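Local coordinates for molybdopterin biosynthesis moeA protein (Pyrococcus horikoshii, PDB 1WU2), which probably takes part in molybdenum cofactor biosynthesis, handling molybdopterin during the steps that lead to metal insertion, at residues A[218-223]-A[305-310]; A[222-227]-A[317-322]; A[311-316]-A[323-328]. One frame throughout, in Å; residues are numbered along the deposited sequence.

How the contacts relate
All three contacts use helix 300-319, in the order contact 1, contact 3, contact 2 along it. Contact 1 sets residues 305-310 against the end of helix 212-222. Contact 2 starts from the same stretch of chain, sharing K222 and F223, and joins the turn before strand 226-233 to residues 317-322. Contact 3 folds the chain just beyond the helix, 323-328, back onto 311-316. Contact 1 closes before contact 3 opens, whereas the segments of contacts 2 and 3 alternate. Their centres lie about 10 Å (1 to 2) and 9 Å (3 to either) apart. One helix thus ties the probable molybdopterin-binding domain to strand 327-332 of the sheet that also holds strand 390-395.

Contact 1 of 3, residues A[218-223]-A[305-310]; sequences GLVEKF and AQFNLF
L219 O sits where the backbone and an aromatic ring meet: it accepts the N-H of F223, at 3.1 Å from F223 N, and F307 CZ presses on it from the facing helix at 3.3 Å. This is helix-helix packing in the α/β domain that probably binds molybdopterin. Helix 212-222 belongs to the beta-alpha-beta crossover between the neighbouring parallel strands 184-190 and 226-233, and helix 300-319 follows strand 293-295. F307 carries the contact. Its CG is anti to the backbone N (chi1 179°), which sends the ring straight out of its own helix into the angle between L219, V220 and F223. L219 CB lies over one face of that ring, 3.8 Å from the centroid and 16° off the normal, a CH-pi contact. The rest of the leucine runs past the phenylalanine in the opposite direction, with L219 CD1 near F307 CG and L219 CD2 near F307 CE2. Of the V220 side chain, CG2 meets F307 CE1 at 4.1 Å.

F223, the first residue to leave helical geometry, brings its ring in at the rim: F223 CD2 is 3.5 Å from F307 CE2 and close to the F307 plane. The two ring planes stand 44° apart with centroids 5.9 Å from each other, too oblique for a stack or a T. K312 and L315, further along the same helix, also touch F307, and P163 of the second subunit packs on L219. All four touching residues are buried, and the side-chain meetings are all apolar. The F307 end of the contact begins a wider, pi-type turn at 307-310, where F307 O reaches forward to K312 N in a probable hydrogen bond.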
# COMPACT_ATOMS: atom_id res chain seq x y z
N GLY A 218 9.55 -1.31 -10.96
CA GLY A 218 8.69 -1.58 -9.83
C GLY A 218 7.98 -0.35 -9.28
O GLY A 218 6.82 -0.43 -8.90
N LEU A 219 8.69 0.78 -9.25
CA LEU A 219 8.16 2.01 -8.66
C LEU A 219 7.06 2.59 -9.54
O LEU A 219 6.06 3.12 -9.04
CB LEU A 219 9.28 3.04 -8.46
CG LEU A 219 10.22 2.83 -7.27
CD1 LEU A 219 11.47 3.69 -7.41
CD2 LEU A 219 9.51 3.13 -5.96
N VAL A 220 7.25 2.50 -10.86
CA VAL A 220 6.27 2.96 -11.83
C VAL A 220 5.02 2.08 -11.77
O VAL A 220 3.91 2.58 -11.85
CB VAL A 220 6.85 3.00 -13.26
CG1 VAL A 220 5.75 3.17 -14.31
CG2 VAL A 220 7.87 4.12 -13.39
N GLU A 221 5.22 0.77 -11.63
CA GLU A 221 4.11 -0.19 -11.53
C GLU A 221 3.36 -0.02 -10.21
O GLU A 221 2.15 -0.23 -10.15
CB GLU A 221 4.61 -1.63 -11.68
CG GLU A 221 5.10 -1.97 -13.09
CD GLU A 221 5.88 -3.29 -13.18
OE1 GLU A 221 6.51 -3.70 -12.18
OE2 GLU A 221 5.86 -3.91 -14.27
N LYS A 222 4.08 0.37 -9.16
CA LYS A 222 3.47 0.63 -7.86
C LYS A 222 2.55 1.86 -7.95
O LYS A 222 1.51 1.90 -7.30
CB LYS A 222 4.54 0.85 -6.80
CG LYS A 222 4.01 1.11 -5.39
CD LYS A 222 5.12 1.45 -4.42
CE LYS A 222 4.58 1.72 -3.03
NZ LYS A 222 5.66 1.91 -2.03
N PHE A 223 2.95 2.83 -8.77
CA PHE A 223 2.22 4.09 -8.89
C PHE A 223 1.62 4.29 -10.29
O PHE A 223 1.96 5.24 -10.99
CB PHE A 223 3.14 5.25 -8.52
CG PHE A 223 3.44 5.34 -7.05
CD1 PHE A 223 2.47 5.76 -6.16
CD2 PHE A 223 4.69 4.97 -6.56
CE1 PHE A 223 2.73 5.84 -4.80
CE2 PHE A 223 4.96 5.04 -5.19
CZ PHE A 223 3.98 5.48 -4.32
N ALA A 305 14.62 9.31 -4.11
CA ALA A 305 14.15 10.61 -3.62
C ALA A 305 13.55 11.45 -4.75
O ALA A 305 12.55 12.14 -4.55
CB ALA A 305 15.30 11.35 -2.96
N GLN A 306 14.17 11.38 -5.92
CA GLN A 306 13.66 12.09 -7.09
C GLN A 306 12.33 11.52 -7.57
O GLN A 306 11.48 12.25 -8.06
CB GLN A 306 14.68 12.06 -8.22
CG GLN A 306 15.84 13.03 -8.02
CD GLN A 306 16.97 12.82 -9.00
OE1 GLN A 306 16.97 11.85 -9.76
NE2 GLN A 306 17.93 13.74 -9.00
N PHE A 307 12.15 10.21 -7.41
CA PHE A 307 10.91 9.57 -7.85
C PHE A 307 9.77 9.96 -6.92
O PHE A 307 8.70 10.34 -7.37
CB PHE A 307 11.06 8.05 -7.90
CG PHE A 307 9.80 7.35 -8.33
CD1 PHE A 307 9.56 7.08 -9.67
CD2 PHE A 307 8.84 7.00 -7.40
CE1 PHE A 307 8.39 6.46 -10.06
CE2 PHE A 307 7.66 6.38 -7.78
CZ PHE A 307 7.44 6.11 -9.11
N ASN A 308 10.00 9.86 -5.61
CA ASN A 308 8.98 10.18 -4.62
C ASN A 308 8.60 11.66 -4.59
O ASN A 308 7.44 12.00 -4.36
CB ASN A 308 9.44 9.74 -3.23
CG ASN A 308 9.23 8.26 -3.00
OD1 ASN A 308 8.12 7.82 -2.71
ND2 ASN A 308 10.29 7.47 -3.14
N LEU A 309 9.57 12.54 -4.86
CA LEU A 309 9.35 13.98 -4.78
C LEU A 309 8.80 14.58 -6.08
O LEU A 309 8.22 15.67 -6.05
CB LEU A 309 10.64 14.71 -4.38
CG LEU A 309 11.12 14.47 -2.95
CD1 LEU A 309 12.52 15.01 -2.76
CD2 LEU A 309 10.18 15.10 -1.94
N PHE A 310 8.96 13.88 -7.20
CA PHE A 310 8.53 14.41 -8.50
C PHE A 310 7.67 13.43 -9.27
O PHE A 310 6.48 13.68 -9.49
CB PHE A 310 9.76 14.79 -9.34
CG PHE A 310 10.47 16.02 -8.86
CD1 PHE A 310 11.74 15.93 -8.33
CD2 PHE A 310 9.86 17.26 -8.95
CE1 PHE A 310 12.40 17.07 -7.89
CE2 PHE A 310 10.52 18.41 -8.50
CZ PHE A 310 11.79 18.31 -7.98

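Contact 2 of 3, residues A[222-227]-A[317-322]; sequences KFFGEP and KMVGAQ
F224, the residue that packs on V319 and A321, has a positive phi of 79°, uncommon for a residue with a side chain. It lies in the turn between helix 212-222 and strand 226-233, where G225 N approaches V220 O in a probable hydrogen bond across the bend. The turn aims the F224 side chain at the far end of helix 300-319. That helix finishes in a Schellman motif with G320 as its C-prime residue: A321 N reaches back to A316 O at 2.8 Å, and the bond from G320 N to K317 O is weak.

The F224 ring meets this helix end obliquely, neither face-on nor by a clean edge. Its CD2 touches V319 CG2 at 3.8 Å. Further out, F224 CE2 meets A321 CB at 3.5 Å and CZ lies almost as near. With V319 CG1 anti to the carbonyl carbon (chi1 -60°), CG2 falls between the backbone N and that carbon and turns to the ring; both methyls reach F224 CB about equally. The valine and phenylalanine side chains cross at about a right angle. A316 and Y324 touch the ring too, and P183 packs against V319. With an alanine here instead of F224, V319 CG2 and the A321 methyl would probably lose their cover, and a gap is likely to open between the turn and the helix end.

Every meeting across this contact is carbon on carbon, so what joins the turn to the Schellman end is shape and the burial of apolar surface, with no polar bond to fix the ring's rotation.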
# COMPACT_ATOMS: atom_id res chain seq x y z
N LYS A 222 4.08 0.37 -9.16
CA LYS A 222 3.47 0.63 -7.86
C LYS A 222 2.55 1.86 -7.95
O LYS A 222 1.51 1.90 -7.30
CB LYS A 222 4.54 0.85 -6.80
CG LYS A 222 4.01 1.11 -5.39
CD LYS A 222 5.12 1.45 -4.42
CE LYS A 222 4.58 1.72 -3.03
NZ LYS A 222 5.66 1.91 -2.03
N PHE A 223 2.95 2.83 -8.77
CA PHE A 223 2.22 4.09 -8.89
C PHE A 223 1.62 4.29 -10.29
O PHE A 223 1.96 5.24 -10.99
CB PHE A 223 3.14 5.25 -8.52
CG PHE A 223 3.44 5.34 -7.05
CD1 PHE A 223 2.47 5.76 -6.16
CD2 PHE A 223 4.69 4.97 -6.56
CE1 PHE A 223 2.73 5.84 -4.80
CE2 PHE A 223 4.96 5.04 -5.19
CZ PHE A 223 3.98 5.48 -4.32
N PHE A 224 0.74 3.36 -10.66
CA PHE A 224 -0.26 3.55 -11.73
C PHE A 224 0.23 3.43 -13.17
O PHE A 224 -0.60 3.43 -14.09
CB PHE A 224 -0.98 4.89 -11.55
CG PHE A 224 -1.27 5.23 -10.11
CD1 PHE A 224 -1.98 4.35 -9.31
CD2 PHE A 224 -0.82 6.42 -9.56
CE1 PHE A 224 -2.24 4.65 -7.98
CE2 PHE A 224 -1.08 6.73 -8.23
CZ PHE A 224 -1.79 5.84 -7.44
N GLY A 225 1.54 3.31 -13.38
CA GLY A 225 2.12 3.35 -14.71
C GLY A 225 2.54 2.00 -15.27
O GLY A 225 2.62 1.01 -14.55
N GLU A 226 2.79 1.99 -16.58
CA GLU A 226 3.35 0.84 -17.29
C GLU A 226 4.76 1.21 -17.74
O GLU A 226 4.92 2.03 -18.63
CB GLU A 226 2.48 0.52 -18.51
CG GLU A 226 2.97 -0.65 -19.36
CD GLU A 226 2.20 -0.80 -20.67
OE1 GLU A 226 1.34 0.05 -20.98
OE2 GLU A 226 2.45 -1.79 -21.39
N PRO A 227 5.79 0.61 -17.14
CA PRO A 227 7.17 0.91 -17.53
C PRO A 227 7.54 0.24 -18.85
O PRO A 227 7.16 -0.90 -19.09
CB PRO A 227 7.99 0.33 -16.38
CG PRO A 227 7.18 -0.79 -15.87
CD PRO A 227 5.74 -0.40 -16.07
N LYS A 317 -1.17 12.60 -10.90
CA LYS A 317 -1.92 13.64 -11.61
C LYS A 317 -2.46 13.14 -12.95
O LYS A 317 -3.54 13.54 -13.37
CB LYS A 317 -1.05 14.88 -11.83
CG LYS A 317 -1.86 16.17 -11.97
CD LYS A 317 -1.21 17.15 -12.92
CE LYS A 317 -2.13 18.33 -13.19
NZ LYS A 317 -1.38 19.48 -13.74
N MSE A 318 -1.72 12.25 -13.60
CA MSE A 318 -2.07 11.74 -14.92
C MSE A 318 -3.29 10.81 -14.88
O MSE A 318 -4.07 10.78 -15.83
CB MSE A 318 -0.87 11.02 -15.56
CG MSE A 318 0.23 11.97 -16.01
SE MSE A 318 1.83 11.08 -16.72
CE MSE A 318 1.55 11.50 -18.56
N VAL A 319 -3.46 10.07 -13.79
CA VAL A 319 -4.63 9.22 -13.60
C VAL A 319 -5.67 9.84 -12.65
O VAL A 319 -6.73 9.27 -12.42
CB VAL A 319 -4.24 7.81 -13.08
CG1 VAL A 319 -3.32 7.11 -14.07
CG2 VAL A 319 -3.60 7.88 -11.68
N GLY A 320 -5.36 11.02 -12.12
CA GLY A 320 -6.23 11.68 -11.15
C GLY A 320 -6.39 10.91 -9.85
O GLY A 320 -7.45 10.97 -9.22
N ALA A 321 -5.34 10.20 -9.44
CA ALA A 321 -5.37 9.39 -8.22
C ALA A 321 -5.60 10.24 -6.98
O ALA A 321 -5.01 11.31 -6.82
CB ALA A 321 -4.06 8.61 -8.08
N GLN A 322 -6.48 9.74 -6.11
CA GLN A 322 -6.76 10.36 -4.82
C GLN A 322 -6.31 9.42 -3.71
O GLN A 322 -6.51 8.21 -3.81
CB GLN A 322 -8.26 10.67 -4.69
CG GLN A 322 -8.58 12.14 -4.43
CD GLN A 322 -8.77 12.96 -5.69
OE1 GLN A 322 -9.25 14.10 -5.63
NE2 GLN A 322 -8.41 12.39 -6.84

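Contact 3 of 3, residues A[311-316]-A[323-328]; sequences VKHALA and NYEVKV
The Y324 ring carries A316 CB over the centre of one face, and at its edge H313 ND1 and K312 CG. Here the chain leaving helix 300-319 folds back beside the helix's later turns, 311-316. Residues 323-328 then lead into strand 327-332, which pairs with strand 390-395. The A316 methyl CB is 3.4 Å from the Y324 ring centroid, nearly along the ring normal, a CH-pi contact. The imidazole of H313 is rim to rim with the phenol, their planes 67° apart. H313 ND1 and Y324 OH are 2.8 Å apart in a nearly straight hydrogen bond (167°), which ties down the hydroxyl end of the ring.

Beside it, K312 NZ donates to E325 OE1 at 2.9 Å, nearly in line with that C-O bond, in a salt bridge; the lysine's bend at chi3 (80°) turns the amine toward the glutamate. K312 NZ also bonds Y375 OH. E325 OE2 lies 3.6 Å from H313 CE1, close to the imidazole plane. K327 joins the network only through a long pairing with E325 OE2, while K327 O bonds Y350 OH of the second subunit. One water joins H313 O, to which it donates at 2.7 Å, with Y324 OH, at 3.1 Å.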
# COMPACT_ATOMS: atom_id res chain seq x y z
N VAL A 311 8.26 12.30 -9.66
CA VAL A 311 7.61 11.34 -10.55
C VAL A 311 6.29 10.80 -9.97
O VAL A 311 5.29 10.74 -10.67
CB VAL A 311 8.54 10.16 -10.91
CG1 VAL A 311 7.88 9.24 -11.93
CG2 VAL A 311 9.87 10.67 -11.44
N LYS A 312 6.32 10.41 -8.70
CA LYS A 312 5.16 9.88 -8.00
C LYS A 312 3.94 10.80 -8.13
O LYS A 312 2.84 10.33 -8.38
CB LYS A 312 5.51 9.67 -6.51
CG LYS A 312 4.32 9.34 -5.61
CD LYS A 312 4.77 8.83 -4.24
CE LYS A 312 5.18 9.95 -3.31
NZ LYS A 312 4.96 9.60 -1.88
N HIS A 313 4.16 12.10 -7.98
CA HIS A 313 3.08 13.08 -8.03
C HIS A 313 2.61 13.39 -9.45
O HIS A 313 1.45 13.72 -9.66
CB HIS A 313 3.50 14.36 -7.30
CG HIS A 313 3.86 14.13 -5.87
ND1 HIS A 313 2.96 13.63 -4.96
CD2 HIS A 313 5.02 14.29 -5.20
CE1 HIS A 313 3.55 13.51 -3.78
NE2 HIS A 313 4.80 13.90 -3.90
N ALA A 314 3.52 13.28 -10.42
CA ALA A 314 3.16 13.43 -11.83
C ALA A 314 2.27 12.29 -12.30
O ALA A 314 1.26 12.51 -12.95
CB ALA A 314 4.42 13.51 -12.70
N LEU A 315 2.67 11.06 -11.97
CA LEU A 315 1.89 9.87 -12.31
C LEU A 315 0.49 9.91 -11.70
O LEU A 315 -0.48 9.54 -12.35
CB LEU A 315 2.63 8.61 -11.84
CG LEU A 315 3.88 8.25 -12.64
CD1 LEU A 315 4.77 7.31 -11.85
CD2 LEU A 315 3.50 7.62 -13.98
N ALA A 316 0.41 10.35 -10.45
CA ALA A 316 -0.86 10.48 -9.75
C ALA A 316 -1.76 11.52 -10.41
O ALA A 316 -2.97 11.33 -10.49
CB ALA A 316 -0.64 10.83 -8.28
N ASN A 323 -5.70 9.98 -2.67
CA ASN A 323 -5.27 9.21 -1.50
C ASN A 323 -4.26 8.11 -1.87
O ASN A 323 -4.44 6.94 -1.53
CB ASN A 323 -6.48 8.61 -0.76
CG ASN A 323 -7.47 9.67 -0.32
OD1 ASN A 323 -8.67 9.58 -0.61
ND2 ASN A 323 -6.99 10.68 0.39
N TYR A 324 -3.21 8.53 -2.56
CA TYR A 324 -2.16 7.61 -3.04
C TYR A 324 -0.93 7.60 -2.12
O TYR A 324 0.09 6.98 -2.44
CB TYR A 324 -1.75 7.98 -4.48
CG TYR A 324 -1.22 9.39 -4.67
CD1 TYR A 324 -2.08 10.46 -4.90
CD2 TYR A 324 0.15 9.65 -4.64
CE1 TYR A 324 -1.60 11.75 -5.07
CE2 TYR A 324 0.64 10.94 -4.82
CZ TYR A 324 -0.24 11.98 -5.04
OH TYR A 324 0.24 13.26 -5.21
N GLU A 325 -1.04 8.27 -0.98
CA GLU A 325 0.02 8.27 0.03
C GLU A 325 -0.55 8.55 1.43
O GLU A 325 -1.56 9.24 1.57
CB GLU A 325 1.10 9.30 -0.32
CG GLU A 325 0.65 10.75 -0.28
CD GLU A 325 1.69 11.72 -0.81
OE1 GLU A 325 2.87 11.32 -0.98
OE2 GLU A 325 1.34 12.90 -1.05
N VAL A 326 0.12 8.01 2.44
CA VAL A 326 -0.32 8.12 3.82
C VAL A 326 0.65 8.99 4.61
O VAL A 326 1.85 8.73 4.60
CB VAL A 326 -0.39 6.74 4.51
CG1 VAL A 326 -1.16 6.84 5.83
CG2 VAL A 326 -1.03 5.70 3.59
N LYS A 327 0.13 10.01 5.28
CA LYS A 327 0.93 10.83 6.19
C LYS A 327 0.66 10.43 7.64
O LYS A 327 -0.49 10.28 8.05
CB LYS A 327 0.63 12.31 5.97
CG LYS A 327 1.36 12.91 4.77
CD LYS A 327 1.75 14.37 5.01
CE LYS A 327 2.59 14.92 3.85
NZ LYS A 327 2.05 14.52 2.51
N VAL A 328 1.74 10.26 8.40
CA VAL A 328 1.69 9.74 9.76
C VAL A 328 2.41 10.67 10.73
O VAL A 328 3.48 11.20 10.43
CB VAL A 328 2.34 8.33 9.82
CG1 VAL A 328 2.29 7.77 11.23
CG2 VAL A 328 1.65 7.39 8.84
O HOH W 1 -0.20 14.84 -7.85